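PDB 2PCQ: putative dihydrodipicolinate synthase from Thermus thermophilus, which is a member of the dihydrodipicolinate synthetase family of TIM-barrel proteins, its precise role being assigned only tentatively. Local coordinates for residues A[5-10]-A[240-245]; A[22-27]-A[249-254]; A[180-185]-A[218-223]. All blocks are in the same frame, centred on the assembly; numbering follows the deposited sequence.

Contact 1 of 3, residues A[5-10]-A[240-245]; sequences PIPTPF and LLKQAL
K242 spans the gap from helix 216-247 to the segment that leaves the first barrel strand, and its ammonium group donates a hydrogen bond to the carbonyl of T8, with NZ 2.6 Å from O. The donor does not lie in the plane of that peptide: it sits above it, 41° out, and meets the C=O at an angle of 134°. The same nitrogen lies obliquely beside the F10 ring, where NZ comes within 3.6 Å of CD2. Behind the charged end, the aliphatic part of the lysine runs along P7, whose CB is 3.7 Å from CE.

Further round the P7 ring, CG and CD meet two leucines one turn apart on the helix. CG and the CD1 methyl of L245 approach tip to tip at 3.6 Å, while L241 reaches the same proline more loosely, its CD2 lying 4.3 Å from CD of P7. All the touching residues are buried, with P7 the apolar centre of the contact.

K242 reaches so far because its CG stands anti to the carbonyl carbon (chi1 -76°) and the chain is extended from there to NZ. Two further partners grip the ammonium group: E43 through a salt bridge and the carbonyl of Y254 through a hydrogen bond. The nearby carboxylate would be expected to favour the charged form of the lysine. T8 turns its hydroxyl elsewhere, to the carbonyl of G42, and helix 18-28 packs against I6, P7, T8 and P9.

The arrangement joins the C-terminal end of the first strand of a TIM barrel, and the loop that follows it, to the long helix 216-247, which follows helix 201-212 in the helical C-terminal region that this family adds to the TIM barrel.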
ATOM      1  N   PRO A   5       6.301 -25.195  11.335  1.00 16.07           N
ATOM      2  CA  PRO A   5       7.008 -24.167  12.102  1.00 15.28           C
ATOM      3  C   PRO A   5       6.401 -24.299  13.501  1.00 17.23           C
ATOM      4  O   PRO A   5       5.344 -23.731  13.784  1.00 15.28           O
ATOM      5  CB  PRO A   5       6.598 -22.873  11.401  1.00 13.58           C
ATOM      6  CG  PRO A   5       5.201 -23.171  10.946  1.00 15.01           C
ATOM      7  CD  PRO A   5       5.326 -24.589  10.410  1.00 12.70           C
ATOM      8  N   ILE A   6       7.046 -25.069  14.371  1.00 13.99           N
ATOM      9  CA  ILE A   6       6.494 -25.267  15.704  1.00 16.42           C
ATOM     10  C   ILE A   6       6.485 -24.008  16.561  1.00 16.58           C
ATOM     11  O   ILE A   6       7.435 -23.224  16.562  1.00 16.39           O
ATOM     12  CB  ILE A   6       7.228 -26.391  16.481  1.00 17.24           C
ATOM     13  CG1 ILE A   6       8.673 -25.991  16.776  1.00 19.43           C
ATOM     14  CG2 ILE A   6       7.187 -27.687  15.677  1.00 18.45           C
ATOM     15  CD1 ILE A   6       9.366 -26.938  17.739  1.00 26.41           C
ATOM     16  N   PRO A   7       5.387 -23.789  17.295  1.00 16.08           N
ATOM     17  CA  PRO A   7       5.309 -22.605  18.148  1.00 16.03           C
ATOM     18  C   PRO A   7       6.211 -22.773  19.360  1.00 19.07           C
ATOM     19  O   PRO A   7       6.637 -23.886  19.672  1.00 20.62           O
ATOM     20  CB  PRO A   7       3.829 -22.547  18.521  1.00 16.19           C
ATOM     21  CG  PRO A   7       3.434 -23.985  18.543  1.00 20.65           C
ATOM     22  CD  PRO A   7       4.117 -24.537  17.309  1.00 15.57           C
ATOM     23  N   THR A   8       6.532 -21.663  20.017  1.00 16.09           N
ATOM     24  CA  THR A   8       7.362 -21.693  21.212  1.00 14.07           C
ATOM     25  C   THR A   8       6.421 -21.409  22.377  1.00 15.08           C
ATOM     26  O   THR A   8       5.866 -20.317  22.490  1.00 15.77           O
ATOM     27  CB  THR A   8       8.465 -20.625  21.163  1.00 16.65           C
ATOM     28  OG1 THR A   8       9.306 -20.869  20.029  1.00 15.60           O
ATOM     29  CG2 THR A   8       9.309 -20.675  22.433  1.00 16.92           C
ATOM     30  N   PRO A   9       6.218 -22.404  23.254  1.00 18.85           N
ATOM     31  CA  PRO A   9       5.337 -22.299  24.420  1.00 15.79           C
ATOM     32  C   PRO A   9       5.739 -21.323  25.516  1.00 18.15           C
ATOM     33  O   PRO A   9       6.900 -21.255  25.905  1.00 17.67           O
ATOM     34  CB  PRO A   9       5.291 -23.735  24.955  1.00 17.60           C
ATOM     35  CG  PRO A   9       5.645 -24.578  23.762  1.00 20.99           C
ATOM     36  CD  PRO A   9       6.742 -23.774  23.123  1.00 15.57           C
ATOM     37  N   PHE A  10       4.750 -20.575  25.999  1.00 17.37           N
ATOM     38  CA  PHE A  10       4.902 -19.630  27.105  1.00 20.39           C
ATOM     39  C   PHE A  10       3.701 -19.965  27.991  1.00 20.59           C
ATOM     40  O   PHE A  10       2.673 -20.405  27.475  1.00 19.11           O
ATOM     41  CB  PHE A  10       4.741 -18.170  26.644  1.00 18.28           C
ATOM     42  CG  PHE A  10       5.825 -17.683  25.725  1.00 17.77           C
ATOM     43  CD1 PHE A  10       7.094 -17.386  26.214  1.00 15.88           C
ATOM     44  CD2 PHE A  10       5.573 -17.515  24.362  1.00 15.77           C
ATOM     45  CE1 PHE A  10       8.100 -16.929  25.360  1.00 19.54           C
ATOM     46  CE2 PHE A  10       6.565 -17.061  23.501  1.00 17.01           C
ATOM     47  CZ  PHE A  10       7.836 -16.766  23.999  1.00 17.05           C
ATOM     48  N   LEU A 240      -4.365 -18.437  17.149  1.00 14.62           N
ATOM     49  CA  LEU A 240      -5.231 -19.518  16.686  1.00 17.05           C
ATOM     50  C   LEU A 240      -4.475 -20.839  16.629  1.00 15.72           C
ATOM     51  O   LEU A 240      -5.011 -21.882  16.996  1.00 17.73           O
ATOM     52  CB  LEU A 240      -5.822 -19.197  15.306  1.00 12.90           C
ATOM     53  CG  LEU A 240      -6.799 -20.241  14.743  1.00 18.15           C
ATOM     54  CD1 LEU A 240      -7.919 -20.486  15.749  1.00 18.43           C
ATOM     55  CD2 LEU A 240      -7.371 -19.766  13.407  1.00 13.00           C
ATOM     56  N   LEU A 241      -3.226 -20.790  16.175  1.00 14.47           N
ATOM     57  CA  LEU A 241      -2.400 -21.991  16.084  1.00 15.82           C
ATOM     58  C   LEU A 241      -2.209 -22.637  17.453  1.00 16.31           C
ATOM     59  O   LEU A 241      -2.394 -23.842  17.612  1.00 13.09           O
ATOM     60  CB  LEU A 241      -1.027 -21.650  15.491  1.00 15.30           C
ATOM     61  CG  LEU A 241      -0.006 -22.793  15.475  1.00 19.47           C
ATOM     62  CD1 LEU A 241      -0.566 -23.960  14.670  1.00 15.55           C
ATOM     63  CD2 LEU A 241       1.314 -22.305  14.884  1.00 13.89           C
ATOM     64  N   LYS A 242      -1.835 -21.834  18.443  1.00 14.62           N
ATOM     65  CA  LYS A 242      -1.618 -22.357  19.782  1.00 17.57           C
ATOM     66  C   LYS A 242      -2.903 -22.861  20.427  1.00 18.59           C
ATOM     67  O   LYS A 242      -2.904 -23.901  21.083  1.00 19.18           O
ATOM     68  CB  LYS A 242      -0.953 -21.298  20.665  1.00 17.54           C
ATOM     69  CG  LYS A 242       0.533 -21.118  20.367  1.00 15.56           C
ATOM     70  CD  LYS A 242       1.213 -20.228  21.400  1.00 16.96           C
ATOM     71  CE  LYS A 242       2.722 -20.315  21.274  1.00 16.78           C
ATOM     72  NZ  LYS A 242       3.416 -19.505  22.312  1.00 19.63           N
ATOM     73  N   GLN A 243      -3.999 -22.133  20.237  1.00 16.88           N
ATOM     74  CA  GLN A 243      -5.267 -22.553  20.813  1.00 18.79           C
ATOM     75  C   GLN A 243      -5.700 -23.893  20.216  1.00 18.49           C
ATOM     76  O   GLN A 243      -6.258 -24.740  20.913  1.00 19.19           O
ATOM     77  CB  GLN A 243      -6.344 -21.492  20.577  1.00 19.05           C
ATOM     78  CG  GLN A 243      -7.724 -21.903  21.087  1.00 19.96           C
ATOM     79  CD  GLN A 243      -8.704 -20.748  21.117  1.00 22.79           C
ATOM     80  OE1 GLN A 243      -8.640 -19.841  20.286  1.00 16.56           O
ATOM     81  NE2 GLN A 243      -9.629 -20.783  22.071  1.00 20.42           N
ATOM     82  N   ALA A 244      -5.426 -24.084  18.929  1.00 16.35           N
ATOM     83  CA  ALA A 244      -5.779 -25.327  18.246  1.00 17.53           C
ATOM     84  C   ALA A 244      -4.947 -26.479  18.802  1.00 19.35           C
ATOM     85  O   ALA A 244      -5.466 -27.563  19.072  1.00 18.93           O
ATOM     86  CB  ALA A 244      -5.541 -25.190  16.749  1.00 15.13           C
ATOM     87  N   LEU A 245      -3.651 -26.248  18.969  1.00 16.98           N
ATOM     88  CA  LEU A 245      -2.787 -27.287  19.502  1.00 19.39           C
ATOM     89  C   LEU A 245      -3.192 -27.637  20.931  1.00 19.36           C
ATOM     90  O   LEU A 245      -3.222 -28.812  21.289  1.00 22.51           O
ATOM     91  CB  LEU A 245      -1.322 -26.849  19.443  1.00 15.65           C
ATOM     92  CG  LEU A 245      -0.728 -26.871  18.032  1.00 17.78           C
ATOM     93  CD1 LEU A 245       0.595 -26.124  18.008  1.00 18.80           C
ATOM     94  CD2 LEU A 245      -0.542 -28.314  17.581  1.00 16.11           C
TER

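Contact 2 of 3, residues A[22-27]-A[249-254]; sequences RELAQA and GLPAGY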
ATOM      1  N   ARG A  22      10.017 -28.860  24.507  1.00 19.92           N
ATOM      2  CA  ARG A  22      10.604 -30.157  24.189  1.00 20.86           C
ATOM      3  C   ARG A  22       9.539 -31.222  23.924  1.00 19.75           C
ATOM      4  O   ARG A  22       9.653 -32.006  22.982  1.00 22.28           O
ATOM      5  CB  ARG A  22      11.524 -30.599  25.333  1.00 27.84           C
ATOM      6  CG  ARG A  22      12.191 -31.941  25.122  1.00 32.98           C
ATOM      7  CD  ARG A  22      13.227 -32.235  26.206  1.00 38.02           C
ATOM      8  NE  ARG A  22      12.697 -32.059  27.556  1.00 43.10           N
ATOM      9  CZ  ARG A  22      12.980 -31.027  28.347  1.00 46.19           C
ATOM     10  NH1 ARG A  22      13.796 -30.068  27.928  1.00 46.78           N
ATOM     11  NH2 ARG A  22      12.448 -30.952  29.560  1.00 43.25           N
ATOM     12  N   GLU A  23       8.498 -31.244  24.748  1.00 22.05           N
ATOM     13  CA  GLU A  23       7.430 -32.223  24.585  1.00 23.93           C
ATOM     14  C   GLU A  23       6.675 -31.999  23.281  1.00 23.97           C
ATOM     15  O   GLU A  23       6.309 -32.949  22.591  1.00 20.29           O
ATOM     16  CB  GLU A  23       6.450 -32.143  25.756  1.00 27.76           C
ATOM     17  CG  GLU A  23       5.426 -33.265  25.772  1.00 40.54           C
ATOM     18  CD  GLU A  23       4.400 -33.108  26.875  1.00 49.31           C
ATOM     19  OE1 GLU A  23       4.800 -32.798  28.018  1.00 57.14           O
ATOM     20  OE2 GLU A  23       3.195 -33.303  26.601  1.00 52.14           O
ATOM     21  N   LEU A  24       6.437 -30.733  22.950  1.00 19.62           N
ATOM     22  CA  LEU A  24       5.723 -30.391  21.729  1.00 18.62           C
ATOM     23  C   LEU A  24       6.499 -30.861  20.506  1.00 15.21           C
ATOM     24  O   LEU A  24       5.932 -31.453  19.590  1.00 16.79           O
ATOM     25  CB  LEU A  24       5.516 -28.878  21.650  1.00 19.35           C
ATOM     26  CG  LEU A  24       4.740 -28.356  20.444  1.00 19.62           C
ATOM     27  CD1 LEU A  24       3.314 -28.881  20.494  1.00 16.46           C
ATOM     28  CD2 LEU A  24       4.756 -26.834  20.449  1.00 18.67           C
ATOM     29  N   ALA A  25       7.801 -30.594  20.495  1.00 15.87           N
ATOM     30  CA  ALA A  25       8.645 -30.986  19.375  1.00 16.17           C
ATOM     31  C   ALA A  25       8.650 -32.501  19.187  1.00 19.09           C
ATOM     32  O   ALA A  25       8.590 -32.993  18.060  1.00 19.21           O
ATOM     33  CB  ALA A  25      10.072 -30.477  19.593  1.00 14.37           C
ATOM     34  N   GLN A  26       8.711 -33.235  20.295  1.00 19.07           N
ATOM     35  CA  GLN A  26       8.737 -34.697  20.253  1.00 22.28           C
ATOM     36  C   GLN A  26       7.415 -35.298  19.785  1.00 19.19           C
ATOM     37  O   GLN A  26       7.390 -36.387  19.214  1.00 22.84           O
ATOM     38  CB  GLN A  26       9.090 -35.258  21.634  1.00 21.84           C
ATOM     39  CG  GLN A  26      10.432 -34.774  22.169  1.00 32.45           C
ATOM     40  CD  GLN A  26      10.728 -35.280  23.575  1.00 46.06           C
ATOM     41  OE1 GLN A  26       9.885 -35.196  24.472  1.00 43.52           O
ATOM     42  NE2 GLN A  26      11.935 -35.798  23.775  1.00 50.49           N
ATOM     43  N   ALA A  27       6.320 -34.585  20.022  1.00 21.31           N
ATOM     44  CA  ALA A  27       4.999 -35.061  19.628  1.00 18.48           C
ATOM     45  C   ALA A  27       4.704 -34.828  18.151  1.00 18.01           C
ATOM     46  O   ALA A  27       3.855 -35.500  17.572  1.00 20.01           O
ATOM     47  CB  ALA A  27       3.933 -34.388  20.472  1.00 16.80           C
ATOM     48  N   GLY A 249      -4.791 -31.218  22.781  1.00 21.58           N
ATOM     49  CA  GLY A 249      -4.043 -31.809  23.877  1.00 21.72           C
ATOM     50  C   GLY A 249      -2.534 -31.636  23.880  1.00 22.84           C
ATOM     51  O   GLY A 249      -1.868 -32.186  24.753  1.00 23.56           O
ATOM     52  N   LEU A 250      -1.979 -30.894  22.924  1.00 19.66           N
ATOM     53  CA  LEU A 250      -0.530 -30.691  22.898  1.00 21.30           C
ATOM     54  C   LEU A 250      -0.150 -29.447  23.705  1.00 21.44           C
ATOM     55  O   LEU A 250      -0.905 -28.475  23.756  1.00 20.02           O
ATOM     56  CB  LEU A 250      -0.027 -30.575  21.454  1.00 23.66           C
ATOM     57  CG  LEU A 250      -0.098 -31.864  20.628  1.00 25.52           C
ATOM     58  CD1 LEU A 250       0.503 -31.635  19.253  1.00 27.16           C
ATOM     59  CD2 LEU A 250       0.658 -32.970  21.340  1.00 32.33           C
ATOM     60  N   PRO A 251       1.030 -29.464  24.351  1.00 21.82           N
ATOM     61  CA  PRO A 251       1.519 -28.346  25.168  1.00 21.66           C
ATOM     62  C   PRO A 251       2.073 -27.139  24.398  1.00 22.46           C
ATOM     63  O   PRO A 251       3.228 -26.756  24.588  1.00 21.40           O
ATOM     64  CB  PRO A 251       2.584 -29.013  26.035  1.00 18.54           C
ATOM     65  CG  PRO A 251       3.202 -29.979  25.080  1.00 17.54           C
ATOM     66  CD  PRO A 251       1.981 -30.593  24.394  1.00 22.10           C
ATOM     67  N   ALA A 252       1.246 -26.532  23.553  1.00 19.98           N
ATOM     68  CA  ALA A 252       1.669 -25.380  22.762  1.00 18.20           C
ATOM     69  C   ALA A 252       1.770 -24.093  23.576  1.00 19.85           C
ATOM     70  O   ALA A 252       2.417 -23.135  23.158  1.00 20.08           O
ATOM     71  CB  ALA A 252       0.714 -25.175  21.594  1.00 15.75           C
ATOM     72  N   GLY A 253       1.130 -24.064  24.738  1.00 19.55           N
ATOM     73  CA  GLY A 253       1.186 -22.869  25.556  1.00 18.67           C
ATOM     74  C   GLY A 253       0.373 -21.711  24.989  1.00 20.63           C
ATOM     75  O   GLY A 253      -0.544 -21.914  24.188  1.00 19.26           O
ATOM     76  N   TYR A 254       0.728 -20.494  25.394  1.00 14.77           N
ATOM     77  CA  TYR A 254       0.011 -19.292  24.971  1.00 17.09           C
ATOM     78  C   TYR A 254       0.923 -18.241  24.359  1.00 17.57           C
ATOM     79  O   TYR A 254       2.133 -18.238  24.594  1.00 16.82           O
ATOM     80  CB  TYR A 254      -0.690 -18.671  26.181  1.00 17.87           C
ATOM     81  CG  TYR A 254      -1.569 -19.640  26.928  1.00 20.66           C
ATOM     82  CD1 TYR A 254      -2.939 -19.693  26.692  1.00 19.16           C
ATOM     83  CD2 TYR A 254      -1.020 -20.542  27.840  1.00 21.00           C
ATOM     84  CE1 TYR A 254      -3.744 -20.621  27.344  1.00 25.25           C
ATOM     85  CE2 TYR A 254      -1.810 -21.474  28.494  1.00 23.18           C
ATOM     86  CZ  TYR A 254      -3.169 -21.510  28.242  1.00 24.97           C
ATOM     87  OH  TYR A 254      -3.951 -22.439  28.885  1.00 26.16           O
TER
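E23 lays its extended side chain across the ring of P251 at about a right angle, so that CB, CG and CD all lie near the proline CG and the carboxylate oxygen OE2 comes to 3.7 Å from it. Carbon chain and carboxylate alike brush the proline, on the exposed side of the contact.

Deeper in, L24 divides its two methyls between neighbours of the proline. CD1 meets CB of L250 at 3.9 Å, the two side chains crossing nearly perpendicularly, whereas CD2 lies 4.1 Å from CA of A252. The trans chi1 of L24 (-178°) carries its methyls off the helix toward the loop. CD1 of L250 also lies 4.1 Å from CD1 of L24, while its CD2 goes to A27, one turn further along the helix, at 3.7 Å from CB. L245 of helix 216-247 packs on both L250 and A252.

The loop's path brings these side chains into place. G249, at positive phi, ends helix 216-247 in a Schellman motif, and P251 is the centre of an inverse gamma turn. Apolar packing of this kind fastens the loop after helix 216-247 to helix 18-28, the first outer helix of the TIM barrel.

Contact 3 of 3, residues A[180-185]-A[218-223]; sequences TFLGAL and EAQELQ
L182 faces helix 218-223 and packs against A219, Q220 and Q223. Its branches diverge: CD1 faces the CB of A219 at 4.0 Å, and CD2 rests against the backbone and base of Q220, 3.7 Å from both CA and CG. Both methyls are thereby carried out across the gap between the helices.

Q223 comes from the other direction, toward the start of helix 181-186. CG of Q223 lies 3.9 Å from CB of L182, and the bend at chi2 (68°) then brings the amide to the leucine, OE1 of Q223 3.5 Å from CB of L182. From there OE1 accepts a hydrogen bond from the backbone N of L182 at 3.1 Å. The bond is nearly straight at hydrogen (166°), although the donor stands well above the amide plane. T180 occupies the N-cap position but makes no capping bond with its side chain; the glutamine of the other helix thus serves one N-H in the first turn. NE2 of Q223 bonds the carbonyl of P179, so both ends of the amide are held and its rotation is fixed.

Q220 directs its NE2 outward to the carbonyl of A186 of the second subunit, placing this contact beside a subunit interface. The segments 181-185 and 218-223 run roughly antiparallel, at 144°, with their axes 10.4 Å apart. Helix 201-212 packs on F181, L185 and L222, and strand 172-175 lies against F181 and A184, so helix 181-186 is set between the barrel wall and helix 216-247.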
ATOM      1  N   THR A 180      -2.484 -21.858  -1.021  1.00 12.94           N
ATOM      2  CA  THR A 180      -2.140 -22.023  -2.440  1.00 13.72           C
ATOM      3  C   THR A 180      -1.130 -23.148  -2.649  1.00 12.68           C
ATOM      4  O   THR A 180      -0.468 -23.215  -3.688  1.00 13.28           O
ATOM      5  CB  THR A 180      -1.519 -20.734  -3.020  1.00 14.79           C
ATOM      6  OG1 THR A 180      -0.386 -20.357  -2.225  1.00 13.95           O
ATOM      7  CG2 THR A 180      -2.541 -19.595  -3.029  1.00 12.73           C
ATOM      8  N   PHE A 181      -1.026 -24.035  -1.666  1.00 12.42           N
ATOM      9  CA  PHE A 181      -0.064 -25.128  -1.711  1.00 14.42           C
ATOM     10  C   PHE A 181       0.031 -25.888  -3.035  1.00 14.48           C
ATOM     11  O   PHE A 181       1.119 -26.011  -3.601  1.00 17.40           O
ATOM     12  CB  PHE A 181      -0.329 -26.107  -0.560  1.00 14.39           C
ATOM     13  CG  PHE A 181       0.797 -27.074  -0.317  1.00 14.96           C
ATOM     14  CD1 PHE A 181       2.120 -26.635  -0.325  1.00 14.13           C
ATOM     15  CD2 PHE A 181       0.540 -28.417  -0.072  1.00 15.54           C
ATOM     16  CE1 PHE A 181       3.171 -27.518  -0.094  1.00 14.85           C
ATOM     17  CE2 PHE A 181       1.584 -29.315   0.163  1.00 19.09           C
ATOM     18  CZ  PHE A 181       2.903 -28.864   0.150  1.00 14.80           C
ATOM     19  N   LEU A 182      -1.090 -26.394  -3.540  1.00 14.34           N
ATOM     20  CA  LEU A 182      -1.046 -27.144  -4.792  1.00 14.11           C
ATOM     21  C   LEU A 182      -0.546 -26.268  -5.939  1.00 16.26           C
ATOM     22  O   LEU A 182       0.145 -26.747  -6.838  1.00 13.04           O
ATOM     23  CB  LEU A 182      -2.423 -27.728  -5.128  1.00 12.41           C
ATOM     24  CG  LEU A 182      -2.486 -28.591  -6.395  1.00 16.10           C
ATOM     25  CD1 LEU A 182      -1.448 -29.701  -6.318  1.00 13.47           C
ATOM     26  CD2 LEU A 182      -3.882 -29.182  -6.549  1.00 14.39           C
ATOM     27  N   GLY A 183      -0.891 -24.986  -5.903  1.00 15.52           N
ATOM     28  CA  GLY A 183      -0.442 -24.079  -6.946  1.00 14.70           C
ATOM     29  C   GLY A 183       1.069 -23.917  -6.912  1.00 13.58           C
ATOM     30  O   GLY A 183       1.719 -23.872  -7.953  1.00 14.24           O
ATOM     31  N   ALA A 184       1.628 -23.828  -5.709  1.00 12.36           N
ATOM     32  CA  ALA A 184       3.070 -23.680  -5.543  1.00 12.43           C
ATOM     33  C   ALA A 184       3.782 -24.930  -6.049  1.00 15.28           C
ATOM     34  O   ALA A 184       4.827 -24.838  -6.699  1.00 12.40           O
ATOM     35  CB  ALA A 184       3.404 -23.450  -4.084  1.00  7.10           C
ATOM     36  N   LEU A 185       3.216 -26.097  -5.745  1.00 14.94           N
ATOM     37  CA  LEU A 185       3.798 -27.363  -6.183  1.00 13.68           C
ATOM     38  C   LEU A 185       3.827 -27.428  -7.706  1.00 14.21           C
ATOM     39  O   LEU A 185       4.814 -27.857  -8.302  1.00 16.47           O
ATOM     40  CB  LEU A 185       2.992 -28.544  -5.627  1.00 12.87           C
ATOM     41  CG  LEU A 185       3.021 -28.721  -4.104  1.00 16.69           C
ATOM     42  CD1 LEU A 185       2.196 -29.946  -3.720  1.00 15.48           C
ATOM     43  CD2 LEU A 185       4.464 -28.879  -3.624  1.00 14.81           C
ATOM     44  N   GLU A 218      -6.861 -36.245  -7.447  1.00 17.75           N
ATOM     45  CA  GLU A 218      -6.830 -36.494  -6.011  1.00 19.43           C
ATOM     46  C   GLU A 218      -6.156 -35.330  -5.284  1.00 19.92           C
ATOM     47  O   GLU A 218      -6.544 -34.969  -4.174  1.00 17.49           O
ATOM     48  CB  GLU A 218      -6.082 -37.796  -5.707  1.00 21.23           C
ATOM     49  CG  GLU A 218      -6.770 -39.055  -6.241  1.00 33.77           C
ATOM     50  CD  GLU A 218      -6.301 -39.445  -7.637  1.00 41.80           C
ATOM     51  OE1 GLU A 218      -6.241 -38.571  -8.530  1.00 38.89           O
ATOM     52  OE2 GLU A 218      -5.997 -40.639  -7.843  1.00 48.42           O
ATOM     53  N   ALA A 219      -5.147 -34.744  -5.916  1.00 16.87           N
ATOM     54  CA  ALA A 219      -4.432 -33.619  -5.326  1.00 17.11           C
ATOM     55  C   ALA A 219      -5.377 -32.425  -5.195  1.00 15.08           C
ATOM     56  O   ALA A 219      -5.448 -31.789  -4.145  1.00 18.99           O
ATOM     57  CB  ALA A 219      -3.228 -33.253  -6.193  1.00 14.15           C
ATOM     58  N   GLN A 220      -6.115 -32.131  -6.258  1.00 16.36           N
ATOM     59  CA  GLN A 220      -7.051 -31.015  -6.237  1.00 19.15           C
ATOM     60  C   GLN A 220      -8.129 -31.183  -5.172  1.00 18.52           C
ATOM     61  O   GLN A 220      -8.485 -30.220  -4.499  1.00 17.65           O
ATOM     62  CB  GLN A 220      -7.695 -30.827  -7.616  1.00 19.79           C
ATOM     63  CG  GLN A 220      -6.708 -30.392  -8.696  1.00 19.03           C
ATOM     64  CD  GLN A 220      -7.374 -30.151 -10.035  1.00 24.18           C
ATOM     65  OE1 GLN A 220      -8.068 -31.021 -10.556  1.00 23.28           O
ATOM     66  NE2 GLN A 220      -7.160 -28.967 -10.604  1.00 16.69           N
ATOM     67  N   GLU A 221      -8.649 -32.398  -5.008  1.00 18.50           N
ATOM     68  CA  GLU A 221      -9.682 -32.622  -3.999  1.00 17.93           C
ATOM     69  C   GLU A 221      -9.138 -32.413  -2.593  1.00 15.79           C
ATOM     70  O   GLU A 221      -9.828 -31.872  -1.728  1.00 18.39           O
ATOM     71  CB  GLU A 221     -10.273 -34.033  -4.113  1.00 18.90           C
ATOM     72  CG  GLU A 221     -11.197 -34.229  -5.313  1.00 26.16           C
ATOM     73  CD  GLU A 221     -12.347 -33.231  -5.340  1.00 35.66           C
ATOM     74  OE1 GLU A 221     -13.115 -33.175  -4.355  1.00 44.15           O
ATOM     75  OE2 GLU A 221     -12.486 -32.501  -6.346  1.00 31.94           O
ATOM     76  N   LEU A 222      -7.902 -32.841  -2.359  1.00 15.56           N
ATOM     77  CA  LEU A 222      -7.307 -32.673  -1.038  1.00 18.16           C
ATOM     78  C   LEU A 222      -6.981 -31.196  -0.804  1.00 15.59           C
ATOM     79  O   LEU A 222      -7.124 -30.687   0.311  1.00 17.27           O
ATOM     80  CB  LEU A 222      -6.050 -33.539  -0.908  1.00 20.74           C
ATOM     81  CG  LEU A 222      -5.486 -33.728   0.503  1.00 23.95           C
ATOM     82  CD1 LEU A 222      -6.614 -34.046   1.478  1.00 22.68           C
ATOM     83  CD2 LEU A 222      -4.446 -34.847   0.493  1.00 16.75           C
ATOM     84  N   GLN A 223      -6.552 -30.512  -1.862  1.00 16.05           N
ATOM     85  CA  GLN A 223      -6.233 -29.087  -1.790  1.00 14.79           C
ATOM     86  C   GLN A 223      -7.496 -28.310  -1.400  1.00 16.59           C
ATOM     87  O   GLN A 223      -7.450 -27.396  -0.575  1.00 18.54           O
ATOM     88  CB  GLN A 223      -5.695 -28.611  -3.149  1.00 14.74           C
ATOM     89  CG  GLN A 223      -5.909 -27.130  -3.493  1.00 12.96           C
ATOM     90  CD  GLN A 223      -5.106 -26.169  -2.639  1.00 14.99           C
ATOM     91  OE1 GLN A 223      -3.943 -26.424  -2.304  1.00 17.03           O
ATOM     92  NE2 GLN A 223      -5.714 -25.037  -2.303  1.00 14.17           N
TER

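From the N terminus, the end of strand 2-6 and the loop after it, residues 5-10, form the first half of contact 1, and helix 18-28 follows with the first half of contact 2. The chain then builds the rest of the barrel before helix 216-247 returns to complete contact 1, and the loop beyond it completes contact 2. These two long closures therefore cross, and they touch, with F10 O and Y254 N 2.9 Å apart in a probable hydrogen bond. Contact 3 closes a much shorter loop lying within both, joining helix 181-186 to an earlier part of helix 216-247. That long helix thus links contacts 1 and 3, whose centres are about 25 Å apart.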